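Local coordinates for protein GCN5-related N-acetyltransferase (Anabaena variabilis, PDB 2OZG) that binds coenzyme A and, as a GCN5-related N-acetyltransferase, probably transfers acetyl groups to amines, perhaps those of aminoglycosides, at residues Glu199-Tyr204 with Tyr215-Gln220; Ser153-Pro158 with Ile206-Lys211; Pro78-Ala83 with Gln111-Ser116. All coordinates share one frame; numbering follows the deposited sequence.

How the interactions relate
From the N terminus, interaction 3 comes first: strand 75-87 runs out, helix 96-110 follows, and the contact of 78-83 with 111-116 closes that loop inside the first GNAT range. The other two contacts come later in the chain and cross. Segment 153-158 opens interaction 2 and 199-204 opens interaction 1; 206-211 then closes interaction 2 before 215-220 closes interaction 1. Strand 202-206 thus sits between strands 156-158 and 211-222, and the two contacts touch, Y204 packing on E157 and P158. Interaction 3 lies about 30 Å from interaction 1, centre to centre, on the opposite side of the chain's centre.

Interaction 1: residues Glu199-Tyr204 with Tyr215-Gln220; sequences ETLYSY and YIIFTQ
Strands 202-204 and 215-220 run antiparallel, their axes at 164°, and two hydrogen-bonded pairs, Y202 with F218 and Y204 with I216, hold them through four backbone bonds; Y202 N to F218 O and its return bond F218 N to Y202 O are both 2.8 Å. Between them S203 and I217 form the non-hydrogen-bonded pair, and their side chains leave on the face toward F167 of helix 165-177. On the opposite face Y202, Y204 and F218 make an aromatic cluster. The F218 ring takes Y202 CB over one face, 3.5 Å from its centroid, a CH-pi contact. With CG lodged between its backbone N and carbonyl carbon (chi1 72°), F218 leans across toward strand 202-204, which brings the ring under that methylene. The Y202 and F218 rings are themselves near parallel but slid apart, whereas Y204 meets F218 rim to rim, CE1 to CE2 at 3.8 Å. Q220 CG lies in plane at the edge of F218, and T200 CG2 sits over one face of the Y202 ring toward its rim, 3.5 Å above the plane. A water joins the polar ends, 2.9 Å from Y202 OH and giving a hydrogen bond of 3.0 Å to Q220 OE1; Q220 NE2 is bonded to Q255. The tyrosines suit a face that ends at a subunit boundary: their rings pack as phenylalanines would, while their hydroxyls remain available for polar partners. Y204 OH accordingly bonds Q29 and E90 of the second subunit, so the hairpin's aromatic cluster ends in a polar link between subunits.

Interaction 2: residues Ser153-Pro158 with Ile206-Lys211; sequences SLPLEP and IGDKDK
A short antiparallel backbone pairing joins L154-L156 to I206 and G207, at the place where the short strand 156-158 lies against the end of strand 202-206, just before the chain turns back into strand 211-222. One backbone bond links the two segments: G207 N gives its hydrogen to P155 O at 2.9 Å, almost straight at 176°. Beyond it L156 and I206 form an antiparallel non-hydrogen-bonded pair. Their side chains lie alongside each other and point the same way, L156 CD2 reaching I206 CG1 at 3.9 Å. Branching at CB lets I206 serve two leucines: CG1 is anti to the carbonyl carbon (chi1 -59°) and meets L156, while CG2 turns to L154, 4.1 Å from its CB. Helix 239-250 covers this apolar group, with F248 on L156 and S244 on I206, and S244 OG also holds L154 N. The fold here is the connection of the hairpin 202-206/211-222, made with a type II beta turn from D208 to K211 in which K211 N bonds D208 O. D210 occupies the positive-phi third position of that turn. G207, with phi at 144°, turns the corner ahead of it; any side chain would clash with K211 O and press on the carbonyl of I206. On the exposed side the P155 ring, which keeps the chain extended, crosses D208 at about a right angle, CD lying 3.3 Å from OD1.

Interaction 3: residues Pro78-Ala83 with Gln111-Ser116; sequences PMAGIA and QDIPIS
The flat M79-A80 peptide group carries I113 over one face, CG2 resting 3.5 Å from A80 N, while that same N-H bonds I115 O at 3.0 Å. Next along, the A80 carbonyl takes S116 OG as donor at 2.7 Å, tilted 19° from its plane. With OG anti to the backbone N (chi1 177°), the S116 hydroxyl swings across to strand 78-83, and it is also bonded to Y131 OH. Exchanging S116 for an alanine removes the hydroxyl, and would probably leave A80 O one donor short and Y131 without this partner. These bonds pair the parallel strands of the GNAT beta-alpha-beta unit, strand 75-87, helix 96-110 and strand 115-118; V85, farther along the first strand, binds CoA. The helix ends in a Schellman motif at D112, and I113 then turns inward onto A80, whose small methyl leaves room for it, CB to CG2 being 3.9 Å. P78 O is buried without a polar partner, met by P114 CD at 3.2 Å and I115 CG1 at 3.3 Å. Across the sheet's other face I115 CD1 packs on CG of M79, here selenomethionine, at 3.8 Å, the two side chains crossing at about a right angle.

Interaction 1: residues Glu199-Tyr204 with Tyr215-Gln220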
ATOM      1  N   GLU A 199     -13.576  -2.008 -24.008  1.00 57.04           N
ATOM      2  CA  GLU A 199     -13.926  -0.612 -23.812  1.00 55.26           C
ATOM      3  C   GLU A 199     -14.556   0.166 -24.983  1.00 51.95           C
ATOM      4  O   GLU A 199     -14.456  -0.191 -26.164  1.00 49.37           O
ATOM      5  CB  GLU A 199     -12.701   0.119 -23.212  1.00 53.75           C
ATOM      6  CG  GLU A 199     -11.484   0.200 -24.133  1.00 61.10           C
ATOM      7  CD  GLU A 199     -10.189   0.669 -23.457  1.00 58.81           C
ATOM      8  OE1 GLU A 199     -10.190   0.815 -22.212  1.00 59.72           O
ATOM      9  OE2 GLU A 199      -9.169   0.871 -24.180  1.00 65.37           O
ATOM     10  N   THR A 200     -15.257   1.220 -24.581  1.00 48.89           N
ATOM     11  CA  THR A 200     -15.971   2.081 -25.476  1.00 45.38           C
ATOM     12  C   THR A 200     -15.209   3.392 -25.521  1.00 41.78           C
ATOM     13  O   THR A 200     -14.661   3.858 -24.513  1.00 36.07           O
ATOM     14  CB  THR A 200     -17.428   2.300 -24.997  1.00 45.34           C
ATOM     15  OG1 THR A 200     -18.077   1.026 -24.864  1.00 43.18           O
ATOM     16  CG2 THR A 200     -18.218   3.178 -25.983  1.00 44.58           C
ATOM     17  N   LEU A 201     -15.159   3.939 -26.726  1.00 38.13           N
ATOM     18  CA  LEU A 201     -14.499   5.183 -26.981  1.00 37.42           C
ATOM     19  C   LEU A 201     -15.582   6.236 -27.020  1.00 32.94           C
ATOM     20  O   LEU A 201     -16.589   6.099 -27.730  1.00 33.67           O
ATOM     21  CB  LEU A 201     -13.793   5.120 -28.326  1.00 39.71           C
ATOM     22  CG  LEU A 201     -12.904   6.313 -28.655  1.00 40.78           C
ATOM     23  CD1 LEU A 201     -11.707   6.431 -27.689  1.00 32.25           C
ATOM     24  CD2 LEU A 201     -12.420   6.202 -30.064  1.00 43.49           C
ATOM     25  N   TYR A 202     -15.399   7.289 -26.255  1.00 30.53           N
ATOM     26  CA  TYR A 202     -16.364   8.381 -26.232  1.00 30.40           C
ATOM     27  C   TYR A 202     -15.671   9.609 -26.853  1.00 29.10           C
ATOM     28  O   TYR A 202     -14.482   9.911 -26.590  1.00 33.46           O
ATOM     29  CB  TYR A 202     -16.800   8.637 -24.774  1.00 32.28           C
ATOM     30  CG  TYR A 202     -17.488   7.460 -24.166  1.00 27.92           C
ATOM     31  CD1 TYR A 202     -18.840   7.204 -24.444  1.00 28.61           C
ATOM     32  CD2 TYR A 202     -16.810   6.569 -23.367  1.00 31.76           C
ATOM     33  CE1 TYR A 202     -19.473   6.113 -23.936  1.00 30.54           C
ATOM     34  CE2 TYR A 202     -17.452   5.436 -22.843  1.00 31.98           C
ATOM     35  CZ  TYR A 202     -18.777   5.232 -23.110  1.00 33.99           C
ATOM     36  OH  TYR A 202     -19.420   4.135 -22.601  1.00 32.92           O
ATOM     37  N   SER A 203     -16.413  10.307 -27.674  1.00 27.36           N
ATOM     38  CA  SER A 203     -15.956  11.508 -28.388  1.00 29.72           C
ATOM     39  C   SER A 203     -17.101  12.526 -28.405  1.00 30.55           C
ATOM     40  O   SER A 203     -18.235  12.197 -28.783  1.00 35.58           O
ATOM     41  CB  SER A 203     -15.689  11.133 -29.835  1.00 31.71           C
ATOM     42  OG  SER A 203     -14.617  10.270 -29.932  1.00 39.33           O
ATOM     43  N   TYR A 204     -16.818  13.752 -27.990  1.00 31.00           N
ATOM     44  CA  TYR A 204     -17.810  14.807 -27.945  1.00 31.12           C
ATOM     45  C   TYR A 204     -17.187  16.036 -28.560  1.00 32.69           C
ATOM     46  O   TYR A 204     -15.997  16.269 -28.373  1.00 31.47           O
ATOM     47  CB  TYR A 204     -18.119  15.133 -26.459  1.00 30.31           C
ATOM     48  CG  TYR A 204     -19.003  14.108 -25.790  1.00 26.55           C
ATOM     49  CD1 TYR A 204     -18.493  12.884 -25.370  1.00 30.11           C
ATOM     50  CD2 TYR A 204     -20.343  14.379 -25.536  1.00 33.86           C
ATOM     51  CE1 TYR A 204     -19.280  11.975 -24.777  1.00 28.01           C
ATOM     52  CE2 TYR A 204     -21.169  13.439 -24.939  1.00 28.83           C
ATOM     53  CZ  TYR A 204     -20.641  12.242 -24.589  1.00 34.87           C
ATOM     54  OH  TYR A 204     -21.453  11.342 -23.952  1.00 35.50           O
ATOM     55  N   TYR A 215     -13.189  19.812 -28.316  1.00 33.44           N
ATOM     56  CA  TYR A 215     -13.663  18.451 -28.268  1.00 33.07           C
ATOM     57  C   TYR A 215     -12.990  17.673 -27.130  1.00 33.35           C
ATOM     58  O   TYR A 215     -12.011  18.164 -26.494  1.00 30.14           O
ATOM     59  CB  TYR A 215     -13.492  17.784 -29.660  1.00 31.93           C
ATOM     60  CG  TYR A 215     -12.051  17.492 -30.095  1.00 26.52           C
ATOM     61  CD1 TYR A 215     -11.334  16.471 -29.516  1.00 28.70           C
ATOM     62  CD2 TYR A 215     -11.454  18.178 -31.151  1.00 31.15           C
ATOM     63  CE1 TYR A 215      -9.991  16.192 -29.906  1.00 34.15           C
ATOM     64  CE2 TYR A 215     -10.167  17.872 -31.570  1.00 28.67           C
ATOM     65  CZ  TYR A 215      -9.435  16.886 -30.950  1.00 34.21           C
ATOM     66  OH  TYR A 215      -8.162  16.598 -31.437  1.00 33.71           O
ATOM     67  N   ILE A 216     -13.581  16.527 -26.793  1.00 31.81           N
ATOM     68  CA  ILE A 216     -12.991  15.620 -25.788  1.00 33.03           C
ATOM     69  C   ILE A 216     -13.168  14.193 -26.274  1.00 31.17           C
ATOM     70  O   ILE A 216     -14.270  13.799 -26.712  1.00 30.30           O
ATOM     71  CB  ILE A 216     -13.664  15.734 -24.392  1.00 30.94           C
ATOM     72  CG1 ILE A 216     -13.901  17.185 -24.007  1.00 48.10           C
ATOM     73  CG2 ILE A 216     -12.849  15.001 -23.352  1.00 32.92           C
ATOM     74  CD1 ILE A 216     -14.622  17.391 -22.653  1.00 44.57           C
ATOM     75  N   ILE A 217     -12.078  13.425 -26.177  1.00 31.32           N
ATOM     76  CA  ILE A 217     -12.041  12.010 -26.520  1.00 29.78           C
ATOM     77  C   ILE A 217     -11.543  11.255 -25.290  1.00 32.23           C
ATOM     78  O   ILE A 217     -10.473  11.584 -24.769  1.00 33.23           O
ATOM     79  CB  ILE A 217     -11.097  11.702 -27.669  1.00 28.41           C
ATOM     80  CG1 ILE A 217     -11.476  12.513 -28.892  1.00 32.18           C
ATOM     81  CG2 ILE A 217     -11.172  10.182 -27.968  1.00 37.71           C
ATOM     82  CD1 ILE A 217     -10.456  12.457 -30.009  1.00 33.44           C
ATOM     83  N   PHE A 218     -12.309  10.240 -24.864  1.00 32.53           N
ATOM     84  CA  PHE A 218     -12.006   9.555 -23.645  1.00 33.86           C
ATOM     85  C   PHE A 218     -12.505   8.143 -23.559  1.00 30.18           C
ATOM     86  O   PHE A 218     -13.323   7.672 -24.376  1.00 30.23           O
ATOM     87  CB  PHE A 218     -12.478  10.432 -22.482  1.00 32.11           C
ATOM     88  CG  PHE A 218     -14.004  10.500 -22.317  1.00 36.64           C
ATOM     89  CD1 PHE A 218     -14.668   9.526 -21.578  1.00 37.40           C
ATOM     90  CD2 PHE A 218     -14.754  11.517 -22.892  1.00 23.63           C
ATOM     91  CE1 PHE A 218     -16.050   9.530 -21.442  1.00 34.93           C
ATOM     92  CE2 PHE A 218     -16.146  11.556 -22.701  1.00 26.65           C
ATOM     93  CZ  PHE A 218     -16.772  10.552 -21.961  1.00 24.50           C
ATOM     94  N   THR A 219     -11.966   7.437 -22.582  1.00 31.12           N
ATOM     95  CA  THR A 219     -12.406   6.092 -22.230  1.00 32.59           C
ATOM     96  C   THR A 219     -12.701   6.098 -20.722  1.00 29.00           C
ATOM     97  O   THR A 219     -12.328   7.039 -20.002  1.00 28.72           O
ATOM     98  CB  THR A 219     -11.337   4.986 -22.511  1.00 35.30           C
ATOM     99  OG1 THR A 219     -10.132   5.295 -21.814  1.00 32.14           O
ATOM    100  CG2 THR A 219     -11.044   4.837 -23.993  1.00 38.68           C
ATOM    101  N   GLN A 220     -13.413   5.096 -20.248  1.00 28.05           N
ATOM    102  CA  GLN A 220     -13.720   5.005 -18.842  1.00 30.03           C
ATOM    103  C   GLN A 220     -13.449   3.568 -18.490  1.00 33.40           C
ATOM    104  O   GLN A 220     -13.671   2.690 -19.317  1.00 32.09           O
ATOM    105  CB  GLN A 220     -15.216   5.203 -18.595  1.00 32.99           C
ATOM    106  CG  GLN A 220     -15.851   6.400 -19.214  1.00 36.32           C
ATOM    107  CD  GLN A 220     -17.292   6.487 -18.775  1.00 28.87           C
ATOM    108  OE1 GLN A 220     -18.095   5.543 -18.985  1.00 33.58           O
ATOM    109  NE2 GLN A 220     -17.624   7.577 -18.124  1.00 37.69           N
TER
HETATM  110  O   HOH W   1      -8.319   2.457 -21.591  1.00 60.85           O
HETATM  111  O   HOH W   2     -14.567   3.392 -22.146  1.00 37.48           O
HETATM  112  O   HOH W   3     -17.919   2.925 -20.465  1.00 38.50           O

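Interaction 2: residues Ser153-Pro158 with Ile206-Lys211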
ATOM      1  N   SER A 153     -21.403  26.982 -20.610  1.00 45.26           N
ATOM      2  CA  SER A 153     -21.548  27.991 -21.628  1.00 47.05           C
ATOM      3  C   SER A 153     -21.980  27.388 -22.973  1.00 44.58           C
ATOM      4  O   SER A 153     -22.814  27.938 -23.673  1.00 49.72           O
ATOM      5  CB  SER A 153     -20.165  28.635 -21.834  1.00 46.73           C
ATOM      6  OG  SER A 153     -19.578  29.027 -20.613  1.00 56.76           O
ATOM      7  N   LEU A 154     -21.362  26.260 -23.325  1.00 43.97           N
ATOM      8  CA  LEU A 154     -21.528  25.583 -24.615  1.00 37.65           C
ATOM      9  C   LEU A 154     -21.981  24.160 -24.384  1.00 37.91           C
ATOM     10  O   LEU A 154     -21.640  23.554 -23.360  1.00 37.39           O
ATOM     11  CB  LEU A 154     -20.186  25.531 -25.373  1.00 33.69           C
ATOM     12  CG  LEU A 154     -19.518  26.881 -25.590  1.00 31.54           C
ATOM     13  CD1 LEU A 154     -18.230  26.709 -26.309  1.00 30.38           C
ATOM     14  CD2 LEU A 154     -20.427  27.826 -26.352  1.00 36.12           C
ATOM     15  N   PRO A 155     -22.827  23.646 -25.294  1.00 36.57           N
ATOM     16  CA  PRO A 155     -23.243  22.287 -25.185  1.00 35.54           C
ATOM     17  C   PRO A 155     -22.204  21.322 -25.689  1.00 32.33           C
ATOM     18  O   PRO A 155     -21.332  21.687 -26.459  1.00 33.78           O
ATOM     19  CB  PRO A 155     -24.450  22.206 -26.124  1.00 36.23           C
ATOM     20  CG  PRO A 155     -24.295  23.238 -27.058  1.00 39.88           C
ATOM     21  CD  PRO A 155     -23.543  24.346 -26.365  1.00 37.72           C
ATOM     22  N   LEU A 156     -22.355  20.085 -25.266  1.00 31.76           N
ATOM     23  CA  LEU A 156     -21.544  18.991 -25.735  1.00 35.10           C
ATOM     24  C   LEU A 156     -22.451  18.045 -26.483  1.00 33.00           C
ATOM     25  O   LEU A 156     -23.612  17.902 -26.129  1.00 32.29           O
ATOM     26  CB  LEU A 156     -20.837  18.265 -24.592  1.00 37.70           C
ATOM     27  CG  LEU A 156     -19.557  19.005 -24.230  1.00 38.43           C
ATOM     28  CD1 LEU A 156     -19.843  19.967 -23.149  1.00 35.51           C
ATOM     29  CD2 LEU A 156     -18.491  18.040 -23.855  1.00 33.07           C
ATOM     30  N   GLU A 157     -21.887  17.413 -27.500  1.00 33.32           N
ATOM     31  CA  GLU A 157     -22.589  16.534 -28.401  1.00 35.81           C
ATOM     32  C   GLU A 157     -21.737  15.312 -28.723  1.00 32.50           C
ATOM     33  O   GLU A 157     -20.628  15.479 -29.137  1.00 33.12           O
ATOM     34  CB  GLU A 157     -22.829  17.286 -29.696  1.00 34.80           C
ATOM     35  CG  GLU A 157     -23.699  16.538 -30.658  1.00 44.64           C
ATOM     36  CD  GLU A 157     -23.759  17.185 -32.043  1.00 44.37           C
ATOM     37  OE1 GLU A 157     -23.212  18.304 -32.221  1.00 59.62           O
ATOM     38  OE2 GLU A 157     -24.344  16.557 -32.943  1.00 60.90           O
ATOM     39  N   PRO A 158     -22.262  14.082 -28.523  1.00 31.77           N
ATOM     40  CA  PRO A 158     -21.479  12.931 -28.915  1.00 28.71           C
ATOM     41  C   PRO A 158     -21.455  12.806 -30.422  1.00 27.30           C
ATOM     42  O   PRO A 158     -22.458  13.012 -31.056  1.00 29.06           O
ATOM     43  CB  PRO A 158     -22.252  11.773 -28.307  1.00 25.74           C
ATOM     44  CG  PRO A 158     -23.723  12.271 -28.315  1.00 33.42           C
ATOM     45  CD  PRO A 158     -23.559  13.689 -27.913  1.00 28.25           C
ATOM     46  N   ILE A 206     -17.433  20.178 -28.394  1.00 31.97           N
ATOM     47  CA  ILE A 206     -17.826  21.250 -27.500  1.00 31.27           C
ATOM     48  C   ILE A 206     -18.175  22.432 -28.373  1.00 30.82           C
ATOM     49  O   ILE A 206     -17.356  22.886 -29.162  1.00 35.97           O
ATOM     50  CB  ILE A 206     -16.659  21.697 -26.581  1.00 29.67           C
ATOM     51  CG1 ILE A 206     -16.181  20.527 -25.746  1.00 31.70           C
ATOM     52  CG2 ILE A 206     -17.125  22.806 -25.640  1.00 35.16           C
ATOM     53  CD1 ILE A 206     -14.880  20.729 -25.035  1.00 36.71           C
ATOM     54  N   GLY A 207     -19.395  22.921 -28.239  1.00 32.41           N
ATOM     55  CA  GLY A 207     -19.841  24.101 -28.943  1.00 34.62           C
ATOM     56  C   GLY A 207     -21.267  24.041 -29.372  1.00 38.23           C
ATOM     57  O   GLY A 207     -21.916  22.969 -29.286  1.00 37.74           O
ATOM     58  N   ASP A 208     -21.797  25.208 -29.769  1.00 41.52           N
ATOM     59  CA  ASP A 208     -23.140  25.243 -30.334  1.00 43.10           C
ATOM     60  C   ASP A 208     -23.023  24.499 -31.657  1.00 45.13           C
ATOM     61  O   ASP A 208     -21.904  24.278 -32.164  1.00 40.45           O
ATOM     62  CB  ASP A 208     -23.685  26.664 -30.553  1.00 44.36           C
ATOM     63  CG  ASP A 208     -23.911  27.418 -29.261  1.00 46.95           C
ATOM     64  OD1 ASP A 208     -24.465  26.843 -28.303  1.00 49.35           O
ATOM     65  OD2 ASP A 208     -23.536  28.611 -29.208  1.00 59.75           O
ATOM     66  N   LYS A 209     -24.189  24.091 -32.171  1.00 47.97           N
ATOM     67  CA  LYS A 209     -24.300  23.333 -33.418  1.00 50.77           C
ATOM     68  C   LYS A 209     -23.603  24.076 -34.535  1.00 49.96           C
ATOM     69  O   LYS A 209     -23.834  25.278 -34.714  1.00 51.31           O
ATOM     70  CB  LYS A 209     -25.785  23.110 -33.807  1.00 48.78           C
ATOM     71  N   ASP A 210     -22.750  23.360 -35.267  1.00 49.70           N
ATOM     72  CA  ASP A 210     -22.050  23.916 -36.434  1.00 52.03           C
ATOM     73  C   ASP A 210     -21.074  25.055 -36.093  1.00 50.44           C
ATOM     74  O   ASP A 210     -20.624  25.766 -36.986  1.00 50.71           O
ATOM     75  CB  ASP A 210     -23.060  24.433 -37.495  1.00 53.58           C
ATOM     76  CG  ASP A 210     -24.175  23.427 -37.821  1.00 61.76           C
ATOM     77  OD1 ASP A 210     -23.907  22.195 -37.870  1.00 59.08           O
ATOM     78  OD2 ASP A 210     -25.324  23.897 -38.047  1.00 64.79           O
ATOM     79  N   LYS A 211     -20.773  25.241 -34.807  1.00 49.16           N
ATOM     80  CA  LYS A 211     -19.799  26.249 -34.368  1.00 46.36           C
ATOM     81  C   LYS A 211     -18.918  25.584 -33.306  1.00 41.83           C
ATOM     82  O   LYS A 211     -18.824  26.048 -32.167  1.00 38.25           O
ATOM     83  CB  LYS A 211     -20.511  27.490 -33.831  1.00 46.31           C
TER

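Interaction 3: residues Pro78-Ala83 with Gln111-Ser116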
ATOM      1  N   PRO A  78       8.601  20.001 -41.183  1.00 28.90           N
ATOM      2  CA  PRO A  78       8.586  18.556 -41.432  1.00 32.49           C
ATOM      3  C   PRO A  78       9.394  17.822 -40.378  1.00 29.94           C
ATOM      4  O   PRO A  78      10.478  18.261 -40.006  1.00 32.08           O
ATOM      5  CB  PRO A  78       9.233  18.418 -42.795  1.00 31.28           C
ATOM      6  CG  PRO A  78       9.021  19.734 -43.476  1.00 30.23           C
ATOM      7  CD  PRO A  78       9.050  20.740 -42.371  1.00 30.82           C
HETATM    8  N   MSE A  79       8.854  16.709 -39.912  1.00 30.46           N
HETATM    9  CA  MSE A  79       9.426  15.972 -38.776  1.00 34.15           C
HETATM   10  C   MSE A  79       9.231  14.507 -38.951  1.00 35.15           C
HETATM   11  O   MSE A  79       8.153  14.080 -39.393  1.00 32.12           O
HETATM   12  CB  MSE A  79       8.677  16.405 -37.522  1.00 33.95           C
HETATM   13  CG  MSE A  79       9.254  16.034 -36.164  1.00 30.74           C
HETATM   14 SE   MSE A  79       8.589  14.319 -35.630  0.75 31.15          SE
HETATM   15  CE  MSE A  79       7.193  14.934 -34.596  1.00 32.37           C
ATOM     16  N   ALA A  80      10.271  13.730 -38.636  1.00 35.30           N
ATOM     17  CA  ALA A  80      10.169  12.284 -38.702  1.00 33.16           C
ATOM     18  C   ALA A  80      10.161  11.697 -37.276  1.00 36.21           C
ATOM     19  O   ALA A  80      11.143  11.817 -36.526  1.00 35.81           O
ATOM     20  CB  ALA A  80      11.274  11.697 -39.535  1.00 33.28           C
ATOM     21  N   GLY A  81       9.009  11.130 -36.908  1.00 34.36           N
ATOM     22  CA  GLY A  81       8.803  10.536 -35.608  1.00 34.34           C
ATOM     23  C   GLY A  81       9.413   9.162 -35.652  1.00 33.32           C
ATOM     24  O   GLY A  81       9.322   8.479 -36.674  1.00 32.30           O
ATOM     25  N   ILE A  82      10.142   8.801 -34.601  1.00 33.15           N
ATOM     26  CA  ILE A  82      10.717   7.445 -34.522  1.00 30.80           C
ATOM     27  C   ILE A  82       9.889   6.655 -33.513  1.00 32.57           C
ATOM     28  O   ILE A  82       9.773   7.068 -32.374  1.00 30.31           O
ATOM     29  CB  ILE A  82      12.203   7.452 -34.157  1.00 32.49           C
ATOM     30  CG1 ILE A  82      13.014   8.316 -35.125  1.00 32.77           C
ATOM     31  CG2 ILE A  82      12.793   6.016 -34.105  1.00 37.18           C
ATOM     32  CD1 ILE A  82      12.986   7.832 -36.480  1.00 35.84           C
ATOM     33  N   ALA A  83       9.336   5.511 -33.923  1.00 32.38           N
ATOM     34  CA  ALA A  83       8.577   4.702 -33.043  1.00 33.47           C
ATOM     35  C   ALA A  83       9.062   3.221 -33.022  1.00 36.89           C
ATOM     36  O   ALA A  83       9.747   2.716 -33.938  1.00 32.83           O
ATOM     37  CB  ALA A  83       7.096   4.781 -33.439  1.00 36.57           C
ATOM     38  N   GLN A 111      15.925  12.592 -47.080  1.00 38.31           N
ATOM     39  CA  GLN A 111      14.565  12.949 -47.452  1.00 38.03           C
ATOM     40  C   GLN A 111      14.291  14.418 -47.195  1.00 39.08           C
ATOM     41  O   GLN A 111      13.176  14.882 -47.418  1.00 39.97           O
ATOM     42  CB  GLN A 111      13.557  12.074 -46.698  1.00 40.52           C
ATOM     43  CG  GLN A 111      13.578  10.612 -47.042  1.00 35.78           C
ATOM     44  CD  GLN A 111      13.416  10.321 -48.540  1.00 50.37           C
ATOM     45  OE1 GLN A 111      14.199   9.562 -49.117  1.00 57.75           O
ATOM     46  NE2 GLN A 111      12.447  10.970 -49.179  1.00 49.93           N
ATOM     47  N   ASP A 112      15.312  15.143 -46.727  1.00 37.98           N
ATOM     48  CA  ASP A 112      15.216  16.554 -46.411  1.00 37.13           C
ATOM     49  C   ASP A 112      14.217  16.853 -45.287  1.00 37.60           C
ATOM     50  O   ASP A 112      13.562  17.879 -45.252  1.00 35.16           O
ATOM     51  CB  ASP A 112      14.933  17.376 -47.649  1.00 41.93           C
ATOM     52  CG  ASP A 112      16.047  17.253 -48.689  1.00 46.48           C
ATOM     53  OD1 ASP A 112      17.236  17.153 -48.286  1.00 48.52           O
ATOM     54  OD2 ASP A 112      15.727  17.233 -49.896  1.00 57.15           O
ATOM     55  N   ILE A 113      14.124  15.948 -44.344  1.00 35.32           N
ATOM     56  CA  ILE A 113      13.291  16.190 -43.190  1.00 33.31           C
ATOM     57  C   ILE A 113      14.287  16.708 -42.141  1.00 34.07           C
ATOM     58  O   ILE A 113      15.245  16.025 -41.821  1.00 35.39           O
ATOM     59  CB  ILE A 113      12.579  14.918 -42.768  1.00 36.07           C
ATOM     60  CG1 ILE A 113      11.448  14.621 -43.756  1.00 34.58           C
ATOM     61  CG2 ILE A 113      12.046  15.109 -41.363  1.00 26.78           C
ATOM     62  CD1 ILE A 113      10.995  13.194 -43.730  1.00 38.29           C
ATOM     63  N   PRO A 114      14.114  17.962 -41.685  1.00 32.97           N
ATOM     64  CA  PRO A 114      15.107  18.595 -40.829  1.00 33.91           C
ATOM     65  C   PRO A 114      15.173  18.283 -39.375  1.00 33.42           C
ATOM     66  O   PRO A 114      16.175  18.688 -38.748  1.00 32.06           O
ATOM     67  CB  PRO A 114      14.758  20.075 -40.954  1.00 33.21           C
ATOM     68  CG  PRO A 114      13.316  20.080 -41.130  1.00 40.23           C
ATOM     69  CD  PRO A 114      12.994  18.879 -41.967  1.00 34.29           C
ATOM     70  N   ILE A 115      14.100  17.702 -38.805  1.00 32.08           N
ATOM     71  CA  ILE A 115      14.058  17.312 -37.388  1.00 32.50           C
ATOM     72  C   ILE A 115      13.393  15.948 -37.210  1.00 35.47           C
ATOM     73  O   ILE A 115      12.689  15.460 -38.104  1.00 34.78           O
ATOM     74  CB  ILE A 115      13.345  18.316 -36.507  1.00 34.17           C
ATOM     75  CG1 ILE A 115      11.965  18.600 -37.074  1.00 36.97           C
ATOM     76  CG2 ILE A 115      14.125  19.663 -36.450  1.00 36.52           C
ATOM     77  CD1 ILE A 115      11.074  19.339 -36.106  1.00 29.22           C
ATOM     78  N   SER A 116      13.683  15.319 -36.080  1.00 34.55           N
ATOM     79  CA  SER A 116      13.166  13.995 -35.742  1.00 32.89           C
ATOM     80  C   SER A 116      12.930  14.009 -34.233  1.00 30.31           C
ATOM     81  O   SER A 116      13.685  14.613 -33.493  1.00 34.97           O
ATOM     82  CB  SER A 116      14.139  12.889 -36.111  1.00 30.03           C
ATOM     83  OG  SER A 116      13.698  11.565 -35.726  1.00 30.18           O
TER